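Local coordinates for protein putative NAD-dependent epimerase/dehydratase (Bacillus halodurans, PDB 3E8X) that probably acts as an epimerase or dehydratase of unknown substrate, binding NADP on a Rossmann-type nucleotide-binding fold, at residues I85-A91 / I123-V129; L207-T213 / V230-L234. All blocks are in the same frame, centred on the assembly; numbering follows the deposited sequence.

Contact 1. Residues I85-A91 / I123-V129; sequences IDAVVFA and IKRFIMV
Val-88 and Phe-90 exchange backbone hydrogen bonds with Arg-125, Ile-127 and Val-129, pairing strands 87-90 and 125-129 in parallel, their axes 12° apart. Val-88 N reaches Arg-125 O at 2.9 Å, and Val-88 O takes Ile-127 N at 2.9 Å; two residues on, Phe-90 repeats the pattern with Ile-127 O and Val-129 N. Before the strands join, a water bridges the backbone, donating to Asp-86 O and accepting from Lys-124 N.

Apolar contacts fill both faces of the sheet. On one, the Phe-126 ring reaches two residues of the other strand: its CE1 lies 4.0 Å from Val-88 CG1 and its CZ 3.9 Å from Phe-90 CB. Beside it the selenomethionine Met-128, bent at chi2 (71°), brings SE to 3.9 Å from Phe-90 CD2, an oblique Met-aromatic contact. Helix 100-121 lies over these aromatic rings, completing a beta-alpha-beta crossover. On the other face the beta-branched Val-89 and Ile-127, well suited to extended backbone, meet at 3.9 Å between CG2 of the valine and CG1 of the isoleucine, under Ile-204 of helix 197-207. Ala-87 is small enough to lie against the aliphatic base of Arg-125. Ahead of the strands in sequence, Ile-123 CD1 packs on Ile-85 CB.

The one charged side chain in the strand pairing, Arg-125, sends its guanidinium to partners such as Thr-166 and Asp-164 O. Between the segments, polar bonding is thus left to the backbone and its water, while side chains contribute apolar packing; this is the buried centre of a Rossmann-type sheet, with Val-129 touching the bound NADP.

Contact 2. Residues L207-T213 / V230-L234; sequences LVDQQHT and VVEQL
Leu-207 and Thr-213 face Val-231 and Leu-234 in a close apolar cluster, the tight half of this contact. Leu-207 sets its CB 3.9 Å from Val-231 CG1 and its CD2 4.0 Å from Leu-234 CD1. The methyl of Thr-213 touches the same two partners, with CG2 3.9 Å from Leu-234 CD1. Threonine suits this spot because its two branches do different work: while the methyl packs, OG1 donates to Gln-210 O at 2.7 Å in the carbonyl plane. That oxygen also accepts Thr-213 N, so two bonds hold the bend of the 207-213 segment.

Toward solvent the contact is sparser and rests on His-212. Its chi1 of 78° places the ring between backbone N and carbonyl carbon, with one face over Thr-213 CG2 and the edge directed at helix 227-232. There NE2 donates to Val-231 O at 2.6 Å, a short bond with the acceptor close to the ring plane. Were His-212 replaced by an alanine, Val-231 O would probably keep just the weak bond from Leu-234 N among its partners in the two segments, and the threonine methyl would lose the ring face over it.

The pairing joins the end of helix 197-207 and the loop after it to helix 227-232 and the residues that follow, near the chain terminus; Phe-218 of strand 216-223 touches both Leu-207 and Leu-234, and Lys-216 bonds to Leu-234 O.

How the contacts relate
Contact 1 belongs to the buried core of the NADP-binding sheet, whereas contact 2 lies nearer the surface, where a loop meets the chain's last helix. Their chemistry follows their places: regular backbone pairing with apolar faces in the first, a smaller aliphatic cluster finished by one side-chain-to-backbone bond in the second. They share no segment, yet they touch. The guanidinium of Arg-125 leaves the strand of contact 1 and donates to Leu-207 O and Val-208 O, backbone oxygens of the turn that opens contact 2. Leu-207 also packs on Ile-127, so one leucine takes part in the apolar packing of both regions.

Contact 1. Residues I85-A91 / I123-V129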
loop_
_atom_site.group_PDB
_atom_site.type_symbol
_atom_site.label_atom_id
_atom_site.label_comp_id
_atom_site.label_asym_id
_atom_site.label_seq_id
_atom_site.Cartn_x
_atom_site.Cartn_y
_atom_site.Cartn_z
ATOM N N ILE A 85 18.568 5.375 -19.149
ATOM C CA ILE A 85 18.354 4.015 -18.643
ATOM C C ILE A 85 17.429 3.215 -19.580
ATOM O O ILE A 85 16.464 3.740 -20.055
ATOM C CB ILE A 85 17.768 4.058 -17.165
ATOM C CG1 ILE A 85 18.824 4.548 -16.143
ATOM C CG2 ILE A 85 17.164 2.686 -16.702
ATOM C CD1 ILE A 85 20.211 3.849 -16.130
ATOM N N ASP A 86 17.732 1.940 -19.829
ATOM C CA ASP A 86 16.913 1.080 -20.696
ATOM C C ASP A 86 16.008 0.124 -19.910
ATOM O O ASP A 86 15.004 -0.337 -20.438
ATOM C CB ASP A 86 17.813 0.208 -21.598
ATOM C CG ASP A 86 18.700 1.024 -22.508
ATOM O OD1 ASP A 86 18.155 1.910 -23.184
ATOM O OD2 ASP A 86 19.923 0.788 -22.566
ATOM N N ALA A 87 16.404 -0.204 -18.676
ATOM C CA ALA A 87 15.706 -1.199 -17.809
ATOM C C ALA A 87 15.938 -0.826 -16.353
ATOM O O ALA A 87 16.984 -0.288 -16.010
ATOM C CB ALA A 87 16.188 -2.632 -18.105
ATOM N N VAL A 88 14.943 -1.079 -15.512
ATOM C CA VAL A 88 15.065 -0.858 -14.070
ATOM C C VAL A 88 14.887 -2.162 -13.370
ATOM O O VAL A 88 13.997 -2.898 -13.704
ATOM C CB VAL A 88 13.992 0.136 -13.524
ATOM C CG1 VAL A 88 14.127 0.304 -11.990
ATOM C CG2 VAL A 88 14.119 1.513 -14.200
ATOM N N VAL A 89 15.744 -2.442 -12.388
ATOM C CA VAL A 89 15.509 -3.595 -11.474
ATOM C C VAL A 89 15.278 -2.991 -10.073
ATOM O O VAL A 89 16.146 -2.275 -9.542
ATOM C CB VAL A 89 16.686 -4.594 -11.487
ATOM C CG1 VAL A 89 16.527 -5.691 -10.408
ATOM C CG2 VAL A 89 16.809 -5.186 -12.953
ATOM N N PHE A 90 14.093 -3.244 -9.503
ATOM C CA PHE A 90 13.833 -2.798 -8.137
ATOM C C PHE A 90 14.262 -3.918 -7.166
ATOM O O PHE A 90 13.559 -4.950 -6.999
ATOM C CB PHE A 90 12.358 -2.407 -7.936
ATOM C CG PHE A 90 12.102 -1.731 -6.603
ATOM C CD1 PHE A 90 12.321 -0.370 -6.442
ATOM C CD2 PHE A 90 11.751 -2.469 -5.487
ATOM C CE1 PHE A 90 12.105 0.246 -5.210
ATOM C CE2 PHE A 90 11.547 -1.854 -4.261
ATOM C CZ PHE A 90 11.738 -0.515 -4.123
ATOM N N ALA A 91 15.429 -3.719 -6.553
ATOM C CA ALA A 91 16.011 -4.659 -5.613
ATOM C C ALA A 91 16.194 -4.031 -4.212
ATOM O O ALA A 91 17.003 -4.517 -3.426
ATOM C CB ALA A 91 17.369 -5.214 -6.172
ATOM N N ILE A 123 10.708 4.376 -19.900
ATOM C CA ILE A 123 11.562 3.204 -19.724
ATOM C C ILE A 123 10.626 1.998 -19.642
ATOM O O ILE A 123 9.850 1.880 -18.713
ATOM C CB ILE A 123 12.417 3.323 -18.451
ATOM C CG1 ILE A 123 13.313 4.556 -18.515
ATOM C CG2 ILE A 123 13.295 2.061 -18.247
ATOM C CD1 ILE A 123 13.920 4.933 -17.156
ATOM N N LYS A 124 10.665 1.121 -20.617
ATOM C CA LYS A 124 9.643 0.070 -20.739
ATOM C C LYS A 124 9.900 -1.141 -19.821
ATOM O O LYS A 124 8.979 -1.719 -19.280
ATOM C CB LYS A 124 9.506 -0.397 -22.217
ATOM C CG LYS A 124 8.990 0.700 -23.160
ATOM C CD LYS A 124 7.431 0.699 -23.365
ATOM C CE LYS A 124 6.498 0.563 -22.074
ATOM N NZ LYS A 124 5.432 -0.498 -22.340
ATOM N N ARG A 125 11.154 -1.492 -19.657
ATOM C CA ARG A 125 11.528 -2.753 -19.006
ATOM C C ARG A 125 11.736 -2.595 -17.505
ATOM O O ARG A 125 12.546 -1.799 -17.057
ATOM C CB ARG A 125 12.752 -3.344 -19.714
ATOM C CG ARG A 125 13.105 -4.761 -19.284
ATOM C CD ARG A 125 11.982 -5.758 -19.548
ATOM N NE ARG A 125 12.375 -7.174 -19.405
ATOM C CZ ARG A 125 11.620 -8.097 -18.827
ATOM N NH1 ARG A 125 10.444 -7.795 -18.338
ATOM N NH2 ARG A 125 12.040 -9.340 -18.726
ATOM N N PHE A 126 10.967 -3.365 -16.735
ATOM C CA PHE A 126 10.971 -3.278 -15.295
ATOM C C PHE A 126 10.956 -4.690 -14.673
ATOM O O PHE A 126 10.033 -5.492 -14.916
ATOM C CB PHE A 126 9.777 -2.452 -14.825
ATOM C CG PHE A 126 9.882 -1.952 -13.404
ATOM C CD1 PHE A 126 10.069 -0.595 -13.151
ATOM C CD2 PHE A 126 9.746 -2.819 -12.323
ATOM C CE1 PHE A 126 10.156 -0.133 -11.856
ATOM C CE2 PHE A 126 9.852 -2.356 -11.010
ATOM C CZ PHE A 126 10.054 -1.007 -10.780
ATOM N N ILE A 127 11.975 -4.983 -13.870
ATOM C CA ILE A 127 12.029 -6.237 -13.104
ATOM C C ILE A 127 11.865 -5.938 -11.596
ATOM O O ILE A 127 12.649 -5.200 -10.991
ATOM C CB ILE A 127 13.386 -6.995 -13.339
ATOM C CG1 ILE A 127 13.852 -6.862 -14.828
ATOM C CG2 ILE A 127 13.324 -8.466 -12.769
ATOM C CD1 ILE A 127 12.910 -7.403 -15.828
HETATM N N MSE A 128 10.809 -6.499 -11.014
HETATM C CA MSE A 128 10.548 -6.434 -9.612
HETATM C C MSE A 128 11.107 -7.669 -8.892
HETATM O O MSE A 128 10.855 -8.812 -9.277
HETATM C CB MSE A 128 9.053 -6.362 -9.391
HETATM C CG MSE A 128 8.630 -6.560 -7.968
HETATM SE SE MSE A 128 9.168 -4.958 -6.997
HETATM C CE MSE A 128 7.879 -3.670 -7.568
ATOM N N VAL A 129 11.895 -7.424 -7.848
ATOM C CA VAL A 129 12.306 -8.469 -6.903
ATOM C C VAL A 129 11.326 -8.410 -5.750
ATOM O O VAL A 129 11.360 -7.528 -4.934
ATOM C CB VAL A 129 13.764 -8.295 -6.423
ATOM C CG1 VAL A 129 14.182 -9.432 -5.512
ATOM C CG2 VAL A 129 14.688 -8.172 -7.638
HETATM O O HOH W 1 13.018 0.043 -22.124
#

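Contact 2. Residues L207-T213 / V230-L234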
loop_
_atom_site.group_PDB
_atom_site.type_symbol
_atom_site.label_atom_id
_atom_site.label_comp_id
_atom_site.label_asym_id
_atom_site.label_seq_id
_atom_site.Cartn_x
_atom_site.Cartn_y
_atom_site.Cartn_z
ATOM N N LEU A 207 16.965 -12.975 -17.472
ATOM C CA LEU A 207 15.676 -12.628 -18.101
ATOM C C LEU A 207 15.487 -11.140 -18.457
ATOM O O LEU A 207 14.552 -10.795 -19.148
ATOM C CB LEU A 207 14.503 -13.195 -17.251
ATOM C CG LEU A 207 14.236 -12.788 -15.782
ATOM C CD1 LEU A 207 13.809 -11.343 -15.693
ATOM C CD2 LEU A 207 13.125 -13.701 -15.263
ATOM N N VAL A 208 16.436 -10.286 -18.102
ATOM C CA VAL A 208 16.254 -8.872 -18.292
ATOM C C VAL A 208 16.004 -8.481 -19.770
ATOM O O VAL A 208 15.181 -7.592 -20.067
ATOM C CB VAL A 208 17.367 -8.036 -17.573
ATOM C CG1 VAL A 208 18.685 -8.185 -18.313
ATOM C CG2 VAL A 208 16.932 -6.561 -17.454
ATOM N N ASP A 209 16.644 -9.167 -20.700
ATOM C CA ASP A 209 16.479 -8.855 -22.092
ATOM C C ASP A 209 15.627 -9.876 -22.806
ATOM O O ASP A 209 15.621 -9.876 -24.018
ATOM C CB ASP A 209 17.825 -8.739 -22.817
ATOM C CG ASP A 209 18.684 -9.987 -22.687
ATOM O OD1 ASP A 209 18.283 -10.987 -22.044
ATOM O OD2 ASP A 209 19.799 -9.919 -23.184
ATOM N N GLN A 210 14.908 -10.716 -22.069
ATOM C CA GLN A 210 14.041 -11.724 -22.683
ATOM C C GLN A 210 12.590 -11.253 -22.794
ATOM O O GLN A 210 11.858 -11.219 -21.812
ATOM C CB GLN A 210 14.164 -13.044 -21.926
ATOM C CG GLN A 210 15.606 -13.533 -21.861
ATOM C CD GLN A 210 16.204 -13.879 -23.222
ATOM O OE1 GLN A 210 17.227 -13.314 -23.660
ATOM N NE2 GLN A 210 15.571 -14.792 -23.899
ATOM N N GLN A 211 12.202 -10.923 -24.026
ATOM C CA GLN A 211 10.871 -10.391 -24.369
ATOM C C GLN A 211 9.761 -11.384 -23.960
ATOM O O GLN A 211 8.700 -10.986 -23.532
ATOM C CB GLN A 211 10.835 -10.014 -25.880
ATOM C CG GLN A 211 9.465 -9.646 -26.493
ATOM C CD GLN A 211 9.530 -9.173 -27.986
ATOM O OE1 GLN A 211 9.607 -9.978 -28.934
ATOM N NE2 GLN A 211 9.483 -7.852 -28.176
ATOM N N HIS A 212 10.022 -12.680 -24.085
ATOM C CA HIS A 212 9.029 -13.678 -23.777
ATOM C C HIS A 212 8.744 -13.742 -22.282
ATOM O O HIS A 212 7.830 -14.440 -21.864
ATOM C CB HIS A 212 9.405 -15.055 -24.341
ATOM C CG HIS A 212 10.443 -15.810 -23.536
ATOM N ND1 HIS A 212 11.796 -15.703 -23.775
ATOM C CD2 HIS A 212 10.314 -16.736 -22.553
ATOM C CE1 HIS A 212 12.456 -16.454 -22.912
ATOM N NE2 HIS A 212 11.579 -17.110 -22.171
ATOM N N THR A 213 9.517 -13.021 -21.464
ATOM C CA THR A 213 9.280 -13.059 -20.006
ATOM C C THR A 213 8.422 -11.874 -19.566
ATOM O O THR A 213 8.006 -11.800 -18.393
ATOM C CB THR A 213 10.571 -13.161 -19.168
ATOM O OG1 THR A 213 11.324 -11.946 -19.269
ATOM C CG2 THR A 213 11.433 -14.428 -19.572
ATOM N N VAL A 230 15.299 -22.838 -17.482
ATOM C CA VAL A 230 14.086 -22.398 -16.795
ATOM C C VAL A 230 13.545 -21.136 -17.465
ATOM O O VAL A 230 12.341 -21.016 -17.681
ATOM C CB VAL A 230 14.348 -22.189 -15.249
ATOM C CG1 VAL A 230 13.374 -21.304 -14.676
ATOM C CG2 VAL A 230 14.335 -23.562 -14.471
ATOM N N VAL A 231 14.446 -20.199 -17.807
ATOM C CA VAL A 231 14.061 -18.915 -18.374
ATOM C C VAL A 231 13.544 -19.082 -19.789
ATOM O O VAL A 231 12.616 -18.389 -20.164
ATOM C CB VAL A 231 15.195 -17.813 -18.268
ATOM C CG1 VAL A 231 14.864 -16.558 -19.119
ATOM C CG2 VAL A 231 15.429 -17.387 -16.766
ATOM N N GLU A 232 14.141 -20.004 -20.566
ATOM C CA GLU A 232 13.660 -20.385 -21.899
ATOM C C GLU A 232 12.222 -20.823 -21.922
ATOM O O GLU A 232 11.533 -20.597 -22.897
ATOM C CB GLU A 232 14.484 -21.530 -22.464
ATOM C CG GLU A 232 15.867 -21.087 -22.932
ATOM C CD GLU A 232 16.877 -22.234 -23.125
ATOM O OE1 GLU A 232 16.528 -23.449 -23.018
ATOM O OE2 GLU A 232 18.051 -21.880 -23.382
ATOM N N GLN A 233 11.776 -21.443 -20.831
ATOM C CA GLN A 233 10.456 -22.062 -20.769
ATOM C C GLN A 233 9.442 -21.236 -20.030
ATOM O O GLN A 233 8.304 -21.611 -19.952
ATOM C CB GLN A 233 10.602 -23.443 -20.164
ATOM C CG GLN A 233 11.476 -24.320 -21.051
ATOM C CD GLN A 233 11.524 -25.736 -20.641
ATOM O OE1 GLN A 233 10.586 -26.250 -20.013
ATOM N NE2 GLN A 233 12.568 -26.422 -21.058
ATOM N N LEU A 234 9.853 -20.079 -19.527
ATOM C CA LEU A 234 8.928 -19.189 -18.826
ATOM C C LEU A 234 7.975 -18.625 -19.857
ATOM O O LEU A 234 6.858 -18.438 -19.471
ATOM C CB LEU A 234 9.649 -18.057 -18.100
ATOM C CG LEU A 234 10.358 -18.217 -16.754
ATOM C CD1 LEU A 234 11.007 -16.859 -16.543
ATOM C CD2 LEU A 234 9.446 -18.581 -15.601
#